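Local coordinates for lipoprotein (Burkholderia cenocepacia, PDB 4QHQ) that binds methionine and, as an NlpA-family lipoprotein, probably serves as the substrate-binding component of an ABC transporter that imports this amino acid, at residues A75-I80 with P196-I201; E13-V18 with K218-P223; S81-Y86 with V170-Y175; I2-V7 with L28-I33. One frame throughout, in Å; residues are numbered along the deposited sequence.

Contact 1 of 4, residues A75-I80 with P196-I201; sequences AGLTYI and PYANLI. With MET (methionine), chain B.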
loop_
_atom_site.group_PDB
_atom_site.type_symbol
_atom_site.label_atom_id
_atom_site.label_comp_id
_atom_site.label_asym_id
_atom_site.label_seq_id
_atom_site.Cartn_x
_atom_site.Cartn_y
_atom_site.Cartn_z
ATOM N N ALA A 75 -12.544 9.394 -2.298
ATOM C CA ALA A 75 -13.726 9.786 -1.554
ATOM C C ALA A 75 -13.403 9.950 -0.070
ATOM O O ALA A 75 -14.216 10.440 0.696
ATOM C CB ALA A 75 -14.821 8.754 -1.743
ATOM N N GLY A 76 -12.210 9.529 0.340
ATOM C CA GLY A 76 -11.831 9.646 1.737
ATOM C C GLY A 76 -10.732 8.682 2.124
ATOM O O GLY A 76 -10.488 7.684 1.443
ATOM N N LEU A 77 -10.077 8.976 3.238
ATOM C CA LEU A 77 -8.932 8.189 3.664
ATOM C C LEU A 77 -9.344 7.032 4.558
ATOM O O LEU A 77 -10.388 7.086 5.223
ATOM C CB LEU A 77 -7.933 9.082 4.396
ATOM C CG LEU A 77 -7.341 10.233 3.585
ATOM C CD1 LEU A 77 -6.291 10.963 4.419
ATOM C CD2 LEU A 77 -6.752 9.756 2.254
ATOM N N THR A 78 -8.508 5.994 4.578
ATOM C CA THR A 78 -8.814 4.794 5.340
ATOM C C THR A 78 -7.796 4.565 6.465
ATOM O O THR A 78 -8.075 4.842 7.625
ATOM C CB THR A 78 -8.913 3.577 4.405
ATOM O OG1 THR A 78 -7.744 3.501 3.585
ATOM C CG2 THR A 78 -10.122 3.711 3.489
ATOM N N TYR A 79 -6.602 4.087 6.108
ATOM C CA TYR A 79 -5.531 3.900 7.083
ATOM C C TYR A 79 -4.211 4.151 6.387
ATOM O O TYR A 79 -4.136 4.127 5.160
ATOM C CB TYR A 79 -5.535 2.474 7.648
ATOM C CG TYR A 79 -5.255 1.436 6.608
ATOM C CD1 TYR A 79 -3.952 1.067 6.284
ATOM C CD2 TYR A 79 -6.294 0.815 5.927
ATOM C CE1 TYR A 79 -3.699 0.123 5.312
ATOM C CE2 TYR A 79 -6.050 -0.136 4.960
ATOM C CZ TYR A 79 -4.742 -0.482 4.658
ATOM O OH TYR A 79 -4.491 -1.438 3.698
ATOM N N ILE A 80 -3.168 4.352 7.194
ATOM C CA ILE A 80 -1.798 4.417 6.709
ATOM C C ILE A 80 -1.019 3.247 7.313
ATOM O O ILE A 80 -1.295 2.802 8.437
ATOM C CB ILE A 80 -1.155 5.785 7.054
ATOM C CG1 ILE A 80 0.193 5.967 6.351
ATOM C CG2 ILE A 80 -1.028 5.971 8.567
ATOM C CD1 ILE A 80 0.667 7.412 6.334
ATOM N N PRO A 196 3.344 10.399 2.619
ATOM C CA PRO A 196 2.137 10.701 1.839
ATOM C C PRO A 196 1.320 9.458 1.481
ATOM O O PRO A 196 0.484 9.541 0.589
ATOM C CB PRO A 196 2.702 11.323 0.562
ATOM C CG PRO A 196 4.037 10.661 0.400
ATOM C CD PRO A 196 4.570 10.474 1.799
ATOM N N TYR A 197 1.505 8.354 2.183
ATOM C CA TYR A 197 0.944 7.079 1.733
ATOM C C TYR A 197 -0.327 6.583 2.435
ATOM O O TYR A 197 -0.608 5.375 2.450
ATOM C CB TYR A 197 2.044 5.999 1.727
ATOM C CG TYR A 197 3.196 6.412 0.854
ATOM C CD1 TYR A 197 3.072 6.424 -0.527
ATOM C CD2 TYR A 197 4.415 6.813 1.409
ATOM C CE1 TYR A 197 4.114 6.839 -1.340
ATOM C CE2 TYR A 197 5.464 7.219 0.599
ATOM C CZ TYR A 197 5.313 7.225 -0.771
ATOM O OH TYR A 197 6.339 7.621 -1.587
ATOM N N ALA A 198 -1.127 7.500 2.973
ATOM C CA ALA A 198 -2.428 7.088 3.497
ATOM C C ALA A 198 -3.237 6.435 2.397
ATOM O O ALA A 198 -3.270 6.915 1.266
ATOM C CB ALA A 198 -3.204 8.273 4.073
ATOM N N ASN A 199 -3.912 5.357 2.746
ATOM C CA ASN A 199 -4.747 4.665 1.785
ATOM C C ASN A 199 -6.117 5.349 1.699
ATOM O O ASN A 199 -6.455 6.185 2.543
ATOM C CB ASN A 199 -4.891 3.188 2.168
ATOM C CG ASN A 199 -3.666 2.363 1.837
ATOM O OD1 ASN A 199 -3.792 1.188 1.529
ATOM N ND2 ASN A 199 -2.470 2.959 1.919
ATOM N N LEU A 200 -6.910 4.983 0.696
ATOM C CA LEU A 200 -8.120 5.740 0.411
ATOM C C LEU A 200 -9.188 4.872 -0.248
ATOM O O LEU A 200 -8.926 3.795 -0.797
ATOM C CB LEU A 200 -7.763 6.948 -0.470
ATOM C CG LEU A 200 -7.083 6.678 -1.822
ATOM C CD1 LEU A 200 -8.067 6.370 -2.944
ATOM C CD2 LEU A 200 -6.206 7.812 -2.266
ATOM N N ILE A 201 -10.417 5.360 -0.182
ATOM C CA ILE A 201 -11.506 4.794 -0.970
ATOM C C ILE A 201 -11.634 5.599 -2.258
ATOM O O ILE A 201 -11.713 6.821 -2.216
ATOM C CB ILE A 201 -12.841 4.825 -0.207
ATOM C CG1 ILE A 201 -12.751 3.917 1.020
ATOM C CG2 ILE A 201 -14.001 4.392 -1.122
ATOM C CD1 ILE A 201 -13.922 4.063 1.974
HETATM N N MET B . -1.944 -0.913 1.296
HETATM C CA MET B . -0.770 -0.594 0.483
HETATM C C MET B . 0.195 0.284 1.249
HETATM O O MET B . -0.250 1.188 1.948
HETATM C CB MET B . -1.219 0.100 -0.808
HETATM C CG MET B . -0.066 0.444 -1.770
HETATM S SD MET B . -0.641 1.313 -3.245
HETATM C CE MET B . -1.592 0.032 -4.068
HETATM O OXT MET B . 1.421 0.086 1.202
HETATM O O HOH W 1 -8.350 1.884 1.286
#

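Contact 2 of 4, residues E13-V18 with K218-P223; sequences EVWQVV and KAYQSP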
loop_
_atom_site.group_PDB
_atom_site.type_symbol
_atom_site.label_atom_id
_atom_site.label_comp_id
_atom_site.label_asym_id
_atom_site.label_seq_id
_atom_site.Cartn_x
_atom_site.Cartn_y
_atom_site.Cartn_z
ATOM N N GLU A 13 -10.225 -8.203 5.288
ATOM C CA GLU A 13 -10.647 -8.387 6.671
ATOM C C GLU A 13 -11.372 -7.143 7.173
ATOM O O GLU A 13 -12.480 -7.238 7.691
ATOM C CB GLU A 13 -9.461 -8.705 7.573
ATOM C CG GLU A 13 -8.818 -10.023 7.211
ATOM C CD GLU A 13 -7.705 -10.416 8.139
ATOM O OE1 GLU A 13 -7.131 -11.504 7.931
ATOM O OE2 GLU A 13 -7.404 -9.648 9.075
ATOM N N VAL A 14 -10.756 -5.976 7.014
ATOM C CA VAL A 14 -11.384 -4.722 7.425
ATOM C C VAL A 14 -12.745 -4.546 6.776
ATOM O O VAL A 14 -13.723 -4.130 7.425
ATOM C CB VAL A 14 -10.496 -3.504 7.067
ATOM C CG1 VAL A 14 -11.247 -2.182 7.312
ATOM C CG2 VAL A 14 -9.196 -3.558 7.858
ATOM N N TRP A 15 -12.822 -4.901 5.501
ATOM C CA TRP A 15 -14.068 -4.716 4.769
ATOM C C TRP A 15 -15.216 -5.616 5.216
ATOM O O TRP A 15 -16.371 -5.265 5.002
ATOM C CB TRP A 15 -13.843 -4.751 3.255
ATOM C CG TRP A 15 -13.472 -3.395 2.785
ATOM C CD1 TRP A 15 -12.210 -2.867 2.674
ATOM C CD2 TRP A 15 -14.373 -2.345 2.450
ATOM N NE1 TRP A 15 -12.284 -1.559 2.261
ATOM C CE2 TRP A 15 -13.607 -1.213 2.122
ATOM C CE3 TRP A 15 -15.764 -2.252 2.398
ATOM C CZ2 TRP A 15 -14.182 -0.008 1.725
ATOM C CZ3 TRP A 15 -16.338 -1.053 2.007
ATOM C CH2 TRP A 15 -15.549 0.051 1.677
ATOM N N GLN A 16 -14.916 -6.734 5.873
ATOM C CA GLN A 16 -15.973 -7.521 6.499
ATOM C C GLN A 16 -16.645 -6.701 7.601
ATOM O O GLN A 16 -17.870 -6.748 7.765
ATOM C CB GLN A 16 -15.445 -8.851 7.047
ATOM C CG GLN A 16 -14.638 -9.691 6.059
ATOM C CD GLN A 16 -15.329 -9.884 4.720
ATOM O OE1 GLN A 16 -16.468 -10.353 4.654
ATOM N NE2 GLN A 16 -14.640 -9.530 3.645
ATOM N N VAL A 17 -15.851 -5.930 8.339
ATOM C CA VAL A 17 -16.411 -5.054 9.361
ATOM C C VAL A 17 -17.175 -3.896 8.714
ATOM O O VAL A 17 -18.282 -3.563 9.136
ATOM C CB VAL A 17 -15.325 -4.511 10.311
ATOM C CG1 VAL A 17 -15.953 -3.658 11.416
ATOM C CG2 VAL A 17 -14.527 -5.666 10.913
ATOM N N VAL A 18 -16.583 -3.285 7.689
ATOM C CA VAL A 18 -17.231 -2.154 7.038
ATOM C C VAL A 18 -18.573 -2.592 6.443
ATOM O O VAL A 18 -19.571 -1.863 6.507
ATOM C CB VAL A 18 -16.362 -1.557 5.921
ATOM C CG1 VAL A 18 -17.050 -0.333 5.333
ATOM C CG2 VAL A 18 -14.972 -1.185 6.444
ATOM N N LYS A 218 -18.576 6.951 5.617
ATOM C CA LYS A 218 -18.982 7.021 7.027
ATOM C C LYS A 218 -18.896 5.644 7.690
ATOM O O LYS A 218 -18.429 5.511 8.832
ATOM C CB LYS A 218 -20.401 7.588 7.167
ATOM N N ALA A 219 -19.329 4.623 6.956
ATOM C CA ALA A 219 -19.240 3.239 7.424
ATOM C C ALA A 219 -17.801 2.804 7.654
ATOM O O ALA A 219 -17.521 2.097 8.617
ATOM C CB ALA A 219 -19.915 2.292 6.440
ATOM N N TYR A 220 -16.895 3.217 6.772
ATOM C CA TYR A 220 -15.501 2.865 6.937
ATOM C C TYR A 220 -14.926 3.649 8.109
ATOM O O TYR A 220 -14.240 3.090 8.973
ATOM C CB TYR A 220 -14.695 3.150 5.672
ATOM C CG TYR A 220 -13.348 2.445 5.684
ATOM C CD1 TYR A 220 -12.337 2.827 6.572
ATOM C CD2 TYR A 220 -13.098 1.386 4.826
ATOM C CE1 TYR A 220 -11.113 2.167 6.594
ATOM C CE2 TYR A 220 -11.885 0.727 4.842
ATOM C CZ TYR A 220 -10.901 1.125 5.721
ATOM O OH TYR A 220 -9.689 0.470 5.723
ATOM N N GLN A 221 -15.209 4.948 8.130
ATOM C CA GLN A 221 -14.624 5.844 9.126
ATOM C C GLN A 221 -15.447 5.821 10.404
ATOM O O GLN A 221 -15.945 6.847 10.866
ATOM C CB GLN A 221 -14.504 7.258 8.562
ATOM C CG GLN A 221 -13.612 7.330 7.325
ATOM C CD GLN A 221 -13.452 8.745 6.796
ATOM O OE1 GLN A 221 -14.234 9.639 7.127
ATOM N NE2 GLN A 221 -12.430 8.960 5.974
ATOM N N SER A 222 -15.572 4.628 10.971
ATOM C CA SER A 222 -16.454 4.378 12.101
ATOM C C SER A 222 -15.660 3.872 13.297
ATOM O O SER A 222 -14.559 3.350 13.130
ATOM C CB SER A 222 -17.491 3.329 11.708
ATOM O OG SER A 222 -16.851 2.119 11.338
ATOM N N PRO A 223 -16.215 4.027 14.511
ATOM C CA PRO A 223 -15.535 3.497 15.699
ATOM C C PRO A 223 -15.284 1.991 15.609
ATOM O O PRO A 223 -14.230 1.531 16.047
ATOM C CB PRO A 223 -16.516 3.809 16.832
ATOM C CG PRO A 223 -17.279 4.994 16.346
ATOM C CD PRO A 223 -17.423 4.796 14.863
HETATM O O HOH W 2 -9.255 -1.142 3.312
#

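Contact 3 of 4, residues S81-Y86 with V170-Y175; sequences SPIGVY and VINTNY. With MET (methionine), chain B.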
loop_
_atom_site.group_PDB
_atom_site.type_symbol
_atom_site.label_atom_id
_atom_site.label_comp_id
_atom_site.label_asym_id
_atom_site.label_seq_id
_atom_site.Cartn_x
_atom_site.Cartn_y
_atom_site.Cartn_z
ATOM N N SER A 81 -0.071 2.720 6.549
ATOM C CA SER A 81 0.661 1.547 6.993
ATOM C C SER A 81 2.111 1.660 6.555
ATOM O O SER A 81 2.453 1.244 5.444
ATOM C CB SER A 81 0.028 0.272 6.436
ATOM O OG SER A 81 -0.008 0.300 5.024
ATOM N N PRO A 82 2.955 2.220 7.423
ATOM C CA PRO A 82 4.382 2.415 7.121
ATOM C C PRO A 82 5.034 1.161 6.547
ATOM O O PRO A 82 4.901 0.067 7.096
ATOM C CB PRO A 82 4.971 2.759 8.488
ATOM C CG PRO A 82 3.853 3.479 9.175
ATOM C CD PRO A 82 2.622 2.696 8.775
ATOM N N ILE A 83 5.717 1.330 5.426
ATOM C CA ILE A 83 6.311 0.199 4.744
ATOM C C ILE A 83 7.594 -0.213 5.459
ATOM O O ILE A 83 8.353 0.627 5.965
ATOM C CB ILE A 83 6.532 0.507 3.246
ATOM C CG1 ILE A 83 6.764 -0.778 2.446
ATOM C CG2 ILE A 83 7.604 1.538 3.019
ATOM C CD1 ILE A 83 6.557 -0.597 0.941
ATOM N N GLY A 84 7.812 -1.515 5.519
ATOM C CA GLY A 84 8.971 -2.032 6.221
ATOM C C GLY A 84 9.971 -2.737 5.338
ATOM O O GLY A 84 9.666 -3.124 4.189
ATOM N N VAL A 85 11.168 -2.901 5.891
ATOM C CA VAL A 85 12.216 -3.723 5.308
ATOM C C VAL A 85 12.281 -4.999 6.135
ATOM O O VAL A 85 12.324 -4.945 7.380
ATOM C CB VAL A 85 13.576 -3.018 5.391
ATOM C CG1 VAL A 85 14.652 -3.866 4.746
ATOM C CG2 VAL A 85 13.524 -1.657 4.721
ATOM N N TYR A 86 12.326 -6.138 5.443
ATOM C CA TYR A 86 12.287 -7.450 6.075
ATOM C C TYR A 86 13.479 -8.264 5.631
ATOM O O TYR A 86 14.003 -8.068 4.541
ATOM C CB TYR A 86 10.996 -8.202 5.727
ATOM C CG TYR A 86 9.780 -7.447 6.165
ATOM C CD1 TYR A 86 9.218 -6.484 5.351
ATOM C CD2 TYR A 86 9.238 -7.649 7.427
ATOM C CE1 TYR A 86 8.120 -5.748 5.764
ATOM C CE2 TYR A 86 8.158 -6.928 7.855
ATOM C CZ TYR A 86 7.591 -5.987 7.015
ATOM O OH TYR A 86 6.507 -5.269 7.451
ATOM N N VAL A 170 11.913 -4.738 0.693
ATOM C CA VAL A 170 10.963 -3.728 1.148
ATOM C C VAL A 170 9.585 -4.200 0.690
ATOM O O VAL A 170 9.359 -4.389 -0.513
ATOM C CB VAL A 170 11.276 -2.349 0.562
ATOM C CG1 VAL A 170 10.249 -1.327 1.074
ATOM C CG2 VAL A 170 12.695 -1.922 0.917
ATOM N N ILE A 171 8.682 -4.428 1.642
ATOM C CA ILE A 171 7.413 -5.104 1.351
ATOM C C ILE A 171 6.233 -4.322 1.895
ATOM O O ILE A 171 6.215 -3.955 3.071
ATOM C CB ILE A 171 7.373 -6.526 1.962
ATOM C CG1 ILE A 171 8.607 -7.337 1.548
ATOM C CG2 ILE A 171 6.096 -7.275 1.563
ATOM C CD1 ILE A 171 8.601 -8.763 2.090
ATOM N N ASN A 172 5.273 -4.037 1.018
ATOM C CA ASN A 172 4.020 -3.391 1.427
ATOM C C ASN A 172 3.343 -4.136 2.561
ATOM O O ASN A 172 3.277 -5.359 2.577
ATOM C CB ASN A 172 3.052 -3.262 0.251
ATOM C CG ASN A 172 3.537 -2.299 -0.809
ATOM O OD1 ASN A 172 3.234 -1.090 -0.773
ATOM N ND2 ASN A 172 4.277 -2.821 -1.764
ATOM N N THR A 173 2.825 -3.379 3.513
ATOM C CA THR A 173 2.284 -3.965 4.725
ATOM C C THR A 173 1.140 -4.966 4.483
ATOM O O THR A 173 1.079 -5.985 5.153
ATOM C CB THR A 173 1.927 -2.863 5.729
ATOM O OG1 THR A 173 3.149 -2.310 6.242
ATOM C CG2 THR A 173 1.085 -3.394 6.864
ATOM N N ASN A 174 0.264 -4.711 3.507
ATOM C CA ASN A 174 -0.830 -5.664 3.255
ATOM C C ASN A 174 -0.288 -7.051 2.896
ATOM O O ASN A 174 -0.785 -8.063 3.378
ATOM C CB ASN A 174 -1.812 -5.146 2.197
ATOM C CG ASN A 174 -1.183 -4.979 0.842
ATOM O OD1 ASN A 174 -0.419 -4.040 0.609
ATOM N ND2 ASN A 174 -1.479 -5.903 -0.063
ATOM N N TYR A 175 0.754 -7.077 2.070
ATOM C CA TYR A 175 1.368 -8.339 1.679
ATOM C C TYR A 175 2.200 -8.950 2.812
ATOM O O TYR A 175 2.215 -10.169 2.981
ATOM C CB TYR A 175 2.231 -8.156 0.430
ATOM C CG TYR A 175 1.422 -7.807 -0.809
ATOM C CD1 TYR A 175 0.331 -8.584 -1.195
ATOM C CD2 TYR A 175 1.767 -6.722 -1.595
ATOM C CE1 TYR A 175 -0.395 -8.267 -2.327
ATOM C CE2 TYR A 175 1.038 -6.391 -2.723
ATOM C CZ TYR A 175 -0.027 -7.176 -3.085
ATOM O OH TYR A 175 -0.768 -6.880 -4.214
HETATM N N MET B . -1.944 -0.913 1.296
HETATM C CA MET B . -0.770 -0.594 0.483
HETATM C C MET B . 0.195 0.284 1.249
HETATM O O MET B . -0.250 1.188 1.948
HETATM C CB MET B . -1.219 0.100 -0.808
HETATM C CG MET B . -0.066 0.444 -1.770
HETATM S SD MET B . -0.641 1.313 -3.245
HETATM C CE MET B . -1.592 0.032 -4.068
HETATM O OXT MET B . 1.421 0.086 1.202
HETATM O O HOH W 3 3.188 -0.544 3.376
HETATM O O HOH W 4 3.211 -1.123 8.758
HETATM O O HOH W 5 5.570 -3.501 5.633
#

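Contact 4 of 4, residues I2-V7 with L28-I33; sequences IKVGTV and LNVKVI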
loop_
_atom_site.group_PDB
_atom_site.type_symbol
_atom_site.label_atom_id
_atom_site.label_comp_id
_atom_site.label_asym_id
_atom_site.label_seq_id
_atom_site.Cartn_x
_atom_site.Cartn_y
_atom_site.Cartn_z
ATOM N N ILE A 2 -23.728 -2.214 -3.651
ATOM C CA ILE A 2 -22.461 -1.513 -3.815
ATOM C C ILE A 2 -21.281 -2.480 -3.846
ATOM O O ILE A 2 -20.944 -3.095 -2.832
ATOM C CB ILE A 2 -22.261 -0.481 -2.693
ATOM C CG1 ILE A 2 -23.478 0.456 -2.635
ATOM C CG2 ILE A 2 -20.941 0.282 -2.880
ATOM C CD1 ILE A 2 -23.461 1.426 -1.476
ATOM N N LYS A 3 -20.657 -2.600 -5.016
ATOM C CA LYS A 3 -19.525 -3.494 -5.199
ATOM C C LYS A 3 -18.227 -2.749 -4.907
ATOM O O LYS A 3 -17.875 -1.782 -5.592
ATOM C CB LYS A 3 -19.529 -4.083 -6.617
ATOM C CG LYS A 3 -20.779 -4.888 -6.960
ATOM C CD LYS A 3 -20.696 -5.471 -8.362
ATOM C CE LYS A 3 -19.626 -6.549 -8.445
ATOM N NZ LYS A 3 -19.441 -7.050 -9.837
ATOM N N VAL A 4 -17.537 -3.187 -3.862
ATOM C CA VAL A 4 -16.285 -2.560 -3.451
ATOM C C VAL A 4 -15.143 -3.525 -3.659
ATOM O O VAL A 4 -15.128 -4.601 -3.069
ATOM C CB VAL A 4 -16.329 -2.130 -1.975
ATOM C CG1 VAL A 4 -15.007 -1.468 -1.582
ATOM C CG2 VAL A 4 -17.519 -1.203 -1.732
ATOM N N GLY A 5 -14.192 -3.137 -4.502
ATOM C CA GLY A 5 -13.007 -3.946 -4.735
ATOM C C GLY A 5 -11.921 -3.708 -3.709
ATOM O O GLY A 5 -11.627 -2.572 -3.335
ATOM N N THR A 6 -11.292 -4.785 -3.264
ATOM C CA THR A 6 -10.188 -4.637 -2.337
ATOM C C THR A 6 -9.194 -5.760 -2.561
ATOM O O THR A 6 -9.455 -6.656 -3.359
ATOM C CB THR A 6 -10.673 -4.586 -0.884
ATOM O OG1 THR A 6 -9.627 -4.031 -0.071
ATOM C CG2 THR A 6 -11.064 -5.956 -0.379
ATOM N N VAL A 7 -8.050 -5.682 -1.893
ATOM C CA VAL A 7 -7.029 -6.703 -2.037
ATOM C C VAL A 7 -7.158 -7.715 -0.902
ATOM O O VAL A 7 -7.337 -7.339 0.258
ATOM C CB VAL A 7 -5.627 -6.070 -2.077
ATOM C CG1 VAL A 7 -4.552 -7.134 -1.999
ATOM C CG2 VAL A 7 -5.461 -5.245 -3.349
ATOM N N LEU A 28 -26.811 0.336 3.702
ATOM C CA LEU A 28 -26.179 -0.016 2.434
ATOM C C LEU A 28 -25.930 -1.510 2.313
ATOM O O LEU A 28 -25.551 -2.163 3.287
ATOM C CB LEU A 28 -24.832 0.690 2.288
ATOM C CG LEU A 28 -24.806 2.215 2.325
ATOM C CD1 LEU A 28 -23.375 2.705 2.093
ATOM C CD2 LEU A 28 -25.773 2.792 1.301
ATOM N N ASN A 29 -26.117 -2.033 1.105
ATOM C CA ASN A 29 -25.787 -3.418 0.788
ATOM C C ASN A 29 -24.439 -3.478 0.078
ATOM O O ASN A 29 -24.357 -3.280 -1.133
ATOM C CB ASN A 29 -26.894 -4.049 -0.074
ATOM C CG ASN A 29 -26.731 -5.555 -0.232
ATOM O OD1 ASN A 29 -25.800 -6.151 0.316
ATOM N ND2 ASN A 29 -27.636 -6.178 -0.979
ATOM N N VAL A 30 -23.385 -3.748 0.844
ATOM C CA VAL A 30 -22.034 -3.756 0.303
ATOM C C VAL A 30 -21.574 -5.172 -0.011
ATOM O O VAL A 30 -21.712 -6.078 0.815
ATOM C CB VAL A 30 -21.041 -3.118 1.296
ATOM C CG1 VAL A 30 -19.591 -3.342 0.855
ATOM C CG2 VAL A 30 -21.332 -1.634 1.465
ATOM N N LYS A 31 -21.042 -5.363 -1.214
ATOM C CA LYS A 31 -20.416 -6.630 -1.560
ATOM C C LYS A 31 -18.921 -6.402 -1.718
ATOM O O LYS A 31 -18.486 -5.458 -2.382
ATOM C CB LYS A 31 -21.020 -7.220 -2.832
ATOM C CG LYS A 31 -22.500 -7.540 -2.702
ATOM C CD LYS A 31 -22.783 -8.555 -1.593
ATOM C CE LYS A 31 -24.283 -8.811 -1.439
ATOM N NZ LYS A 31 -24.571 -9.850 -0.404
ATOM N N VAL A 32 -18.128 -7.247 -1.072
ATOM C CA VAL A 32 -16.684 -7.087 -1.098
ATOM C C VAL A 32 -16.093 -8.022 -2.135
ATOM O O VAL A 32 -16.181 -9.245 -2.012
ATOM C CB VAL A 32 -16.081 -7.361 0.285
ATOM C CG1 VAL A 32 -14.577 -7.147 0.267
ATOM C CG2 VAL A 32 -16.723 -6.459 1.315
ATOM N N ILE A 33 -15.512 -7.428 -3.172
ATOM C CA ILE A 33 -14.921 -8.175 -4.274
ATOM C C ILE A 33 -13.411 -8.177 -4.088
ATOM O O ILE A 33 -12.788 -7.126 -4.111
ATOM C CB ILE A 33 -15.233 -7.523 -5.628
ATOM C CG1 ILE A 33 -16.743 -7.307 -5.781
ATOM C CG2 ILE A 33 -14.721 -8.390 -6.780
ATOM C CD1 ILE A 33 -17.560 -8.543 -5.506
#

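Contact 1 of 4, residues A75-I80 with P196-I201
Two antiparallel neighbours of the six-strand sheet, 72-80 and 199-204, meet here and run to the rim of the methionine pocket, where Y79 and N199 form part of its wall. Four backbone hydrogen bonds join them: A75 N to I201 O, I201 N to G76 O, T78 N to N199 O and N199 N to Y79 O (2.7 Å). On one face of the sheet L77 CD2 rests on L200 CB; on the other, T78 CG2 packs across I201 CG1 at 3.6 Å. T78 OG1 shares a water with L200 O. With chi1 at -77°, the CG of N199 lies beside its own backbone N, and the amide sits over one face of the Y79 ring, the two planes 31° apart. From there N199 OD1 accepts the ligand amine (MET N, 2.8 Å) and N199 ND2 donates to MET O (2.8 Å), with a weak second bond to Y197 O. Y79 OH is held by D11. One amide thus reads both the amine and the carboxylate of the bound amino acid, and its oxygen, facing the amine, would be expected to stabilise the ammonium form.

Contact 2 of 4, residues E13-V18 with K218-P223
This is a buried helix-to-helix contact, in which helix 10-26 meets the C-terminal end of helix 211-220 on one side of the six-strand sheet. Y220 carries it, entering among V14, W15 and V18, which lie on one side of their helix. Its CG stands anti to the backbone N (chi1 -164°), and this sends the ring across toward helix 10-26. The ring meets W15 in an offset edge-to-face pair: the edge of Y220 is turned to the indole face, the planes are 62° apart, and Y220 CD2 comes within 3.6 Å of W15 CZ2. In return W15 NE1 lies at the rim of the tyrosine ring, near its plane, 3.5 Å from Y220 CE2. V18 divides its two methyls, CG2 touching Y220 CD2 at 3.6 Å and CG1 reaching A219 CB, while V14 CG1 sits against the phenol end, by Y220 CZ and OH. Just past the helix, S222 OG donates to A219 O and S222 takes the N-cap position of the next helix, 223-233. The polar rims of both rings are provided for: a water lies 2.9 Å from Y220 OH and weakly accepts from W15 NE1, whose main partner is S54 OG. The pairing is therefore largely apolar and aromatic, with no direct hydrogen bond between the two segments, and its buried indole N-H is satisfied by the sheet beneath.

Contact 3 of 4, residues S81-Y86 with V170-Y175
I83 reaches along the chain segment that leads into helix 173-178: its CB carries CG1 anti to the backbone N (chi1 -163°), CG1 then lies 3.3 Å from I171 O, and CD1 ends between V170 CG1 (3.8 Å) and the backbone N of N172. Beyond it the strands pair antiparallel, I171 N donating to G84 O at 3.0 Å, with V85 CG2 against V170 CG2 on one face. On the other, the Y86 ring crosses I171, CD1 touching I171 CB. At the opposite end, S81 CB meets T173 CB at 3.7 Å, beside the methionine pocket to which S81, N172 and N174 belong.

Waters fill the polar seam. One is gripped by four groups, accepting from G84 N, donating to I171 O and T173 OG1, and lying 2.7 Å from Y86 OH at the edge of its ring. Another donates to P82 O and accepts from T173 OG1. A third accepts from T173 N and donates to S81 O and to MET OXT (2.9 Å). Since T173 N belongs to the first turn of helix 173-178, this water relays the helix's N-terminal end to the ligand carboxylate, an effect that would probably favour its negative charge.

Contact 4 of 4, residues I2-V7 with L28-I33
I2 overlaps L28 at the start of two parallel strands, its CD1 meeting L28 CD1 at 3.8 Å as the two side chains pass at a slant. On the same face V4 CG2 lies against V30 CG1 at 3.9 Å, and farther along T6 CG2 touches V32 CG1 at 3.8 Å. The methyl of T6 gets there because chi1 is -162°: OG1 stands anti to the backbone N and bonds to S54 O of the adjoining strand, while CG2 is swung between backbone N and carbonyl carbon. The opposite face carries K3, whose chain bends at chi3 and lays CE 4.0 Å from I33 CG1; its NZ goes on to D49 O. Five backbone bonds lace the edges together. I2 N donates to N29 O (2.8 Å), K31 N to I2 O, V4 N to K31 O (2.9 Å), I33 N to V4 O, and T6 N to I33 O. Donors thus alternate between the strands, and I2 and V4 each bond through both N and O to the residues flanking their partners V30 and V32, the mark of parallel pairing. W15 of helix 10-26 and L216 of helix 211-220 cover the valine face, making it part of the hydrophobic core. Strand 2-7, helix 10-26 and strand 30-35 form a beta-alpha-beta unit, here opening a periplasmic-binding-protein fold, with strand 30-35 at the border of its sheet.

In the fold
From the N terminus, strand 2-7 leads through helix 10-26 to strand 30-35, and contact 4 closes this short loop. Contact 2 crosses it: its first segment lies on that helix, and its second is some 200 residues on. W15, on that helix, packs on V4 and V32 and so joins contacts 2 and 4. Within the long loop of contact 2, contact 1 joins strands 72-80 and 199-204 of the sheet that also holds contact 4; Y220 packs on T78 and Y79. Contact 3 lies further inside: 81-86 directly follows 75-80, and 170-175 comes before 196-201. It belongs to the five-strand sheet. Contacts 1 and 3 both touch methionine, so the ligand sits between the two sheets.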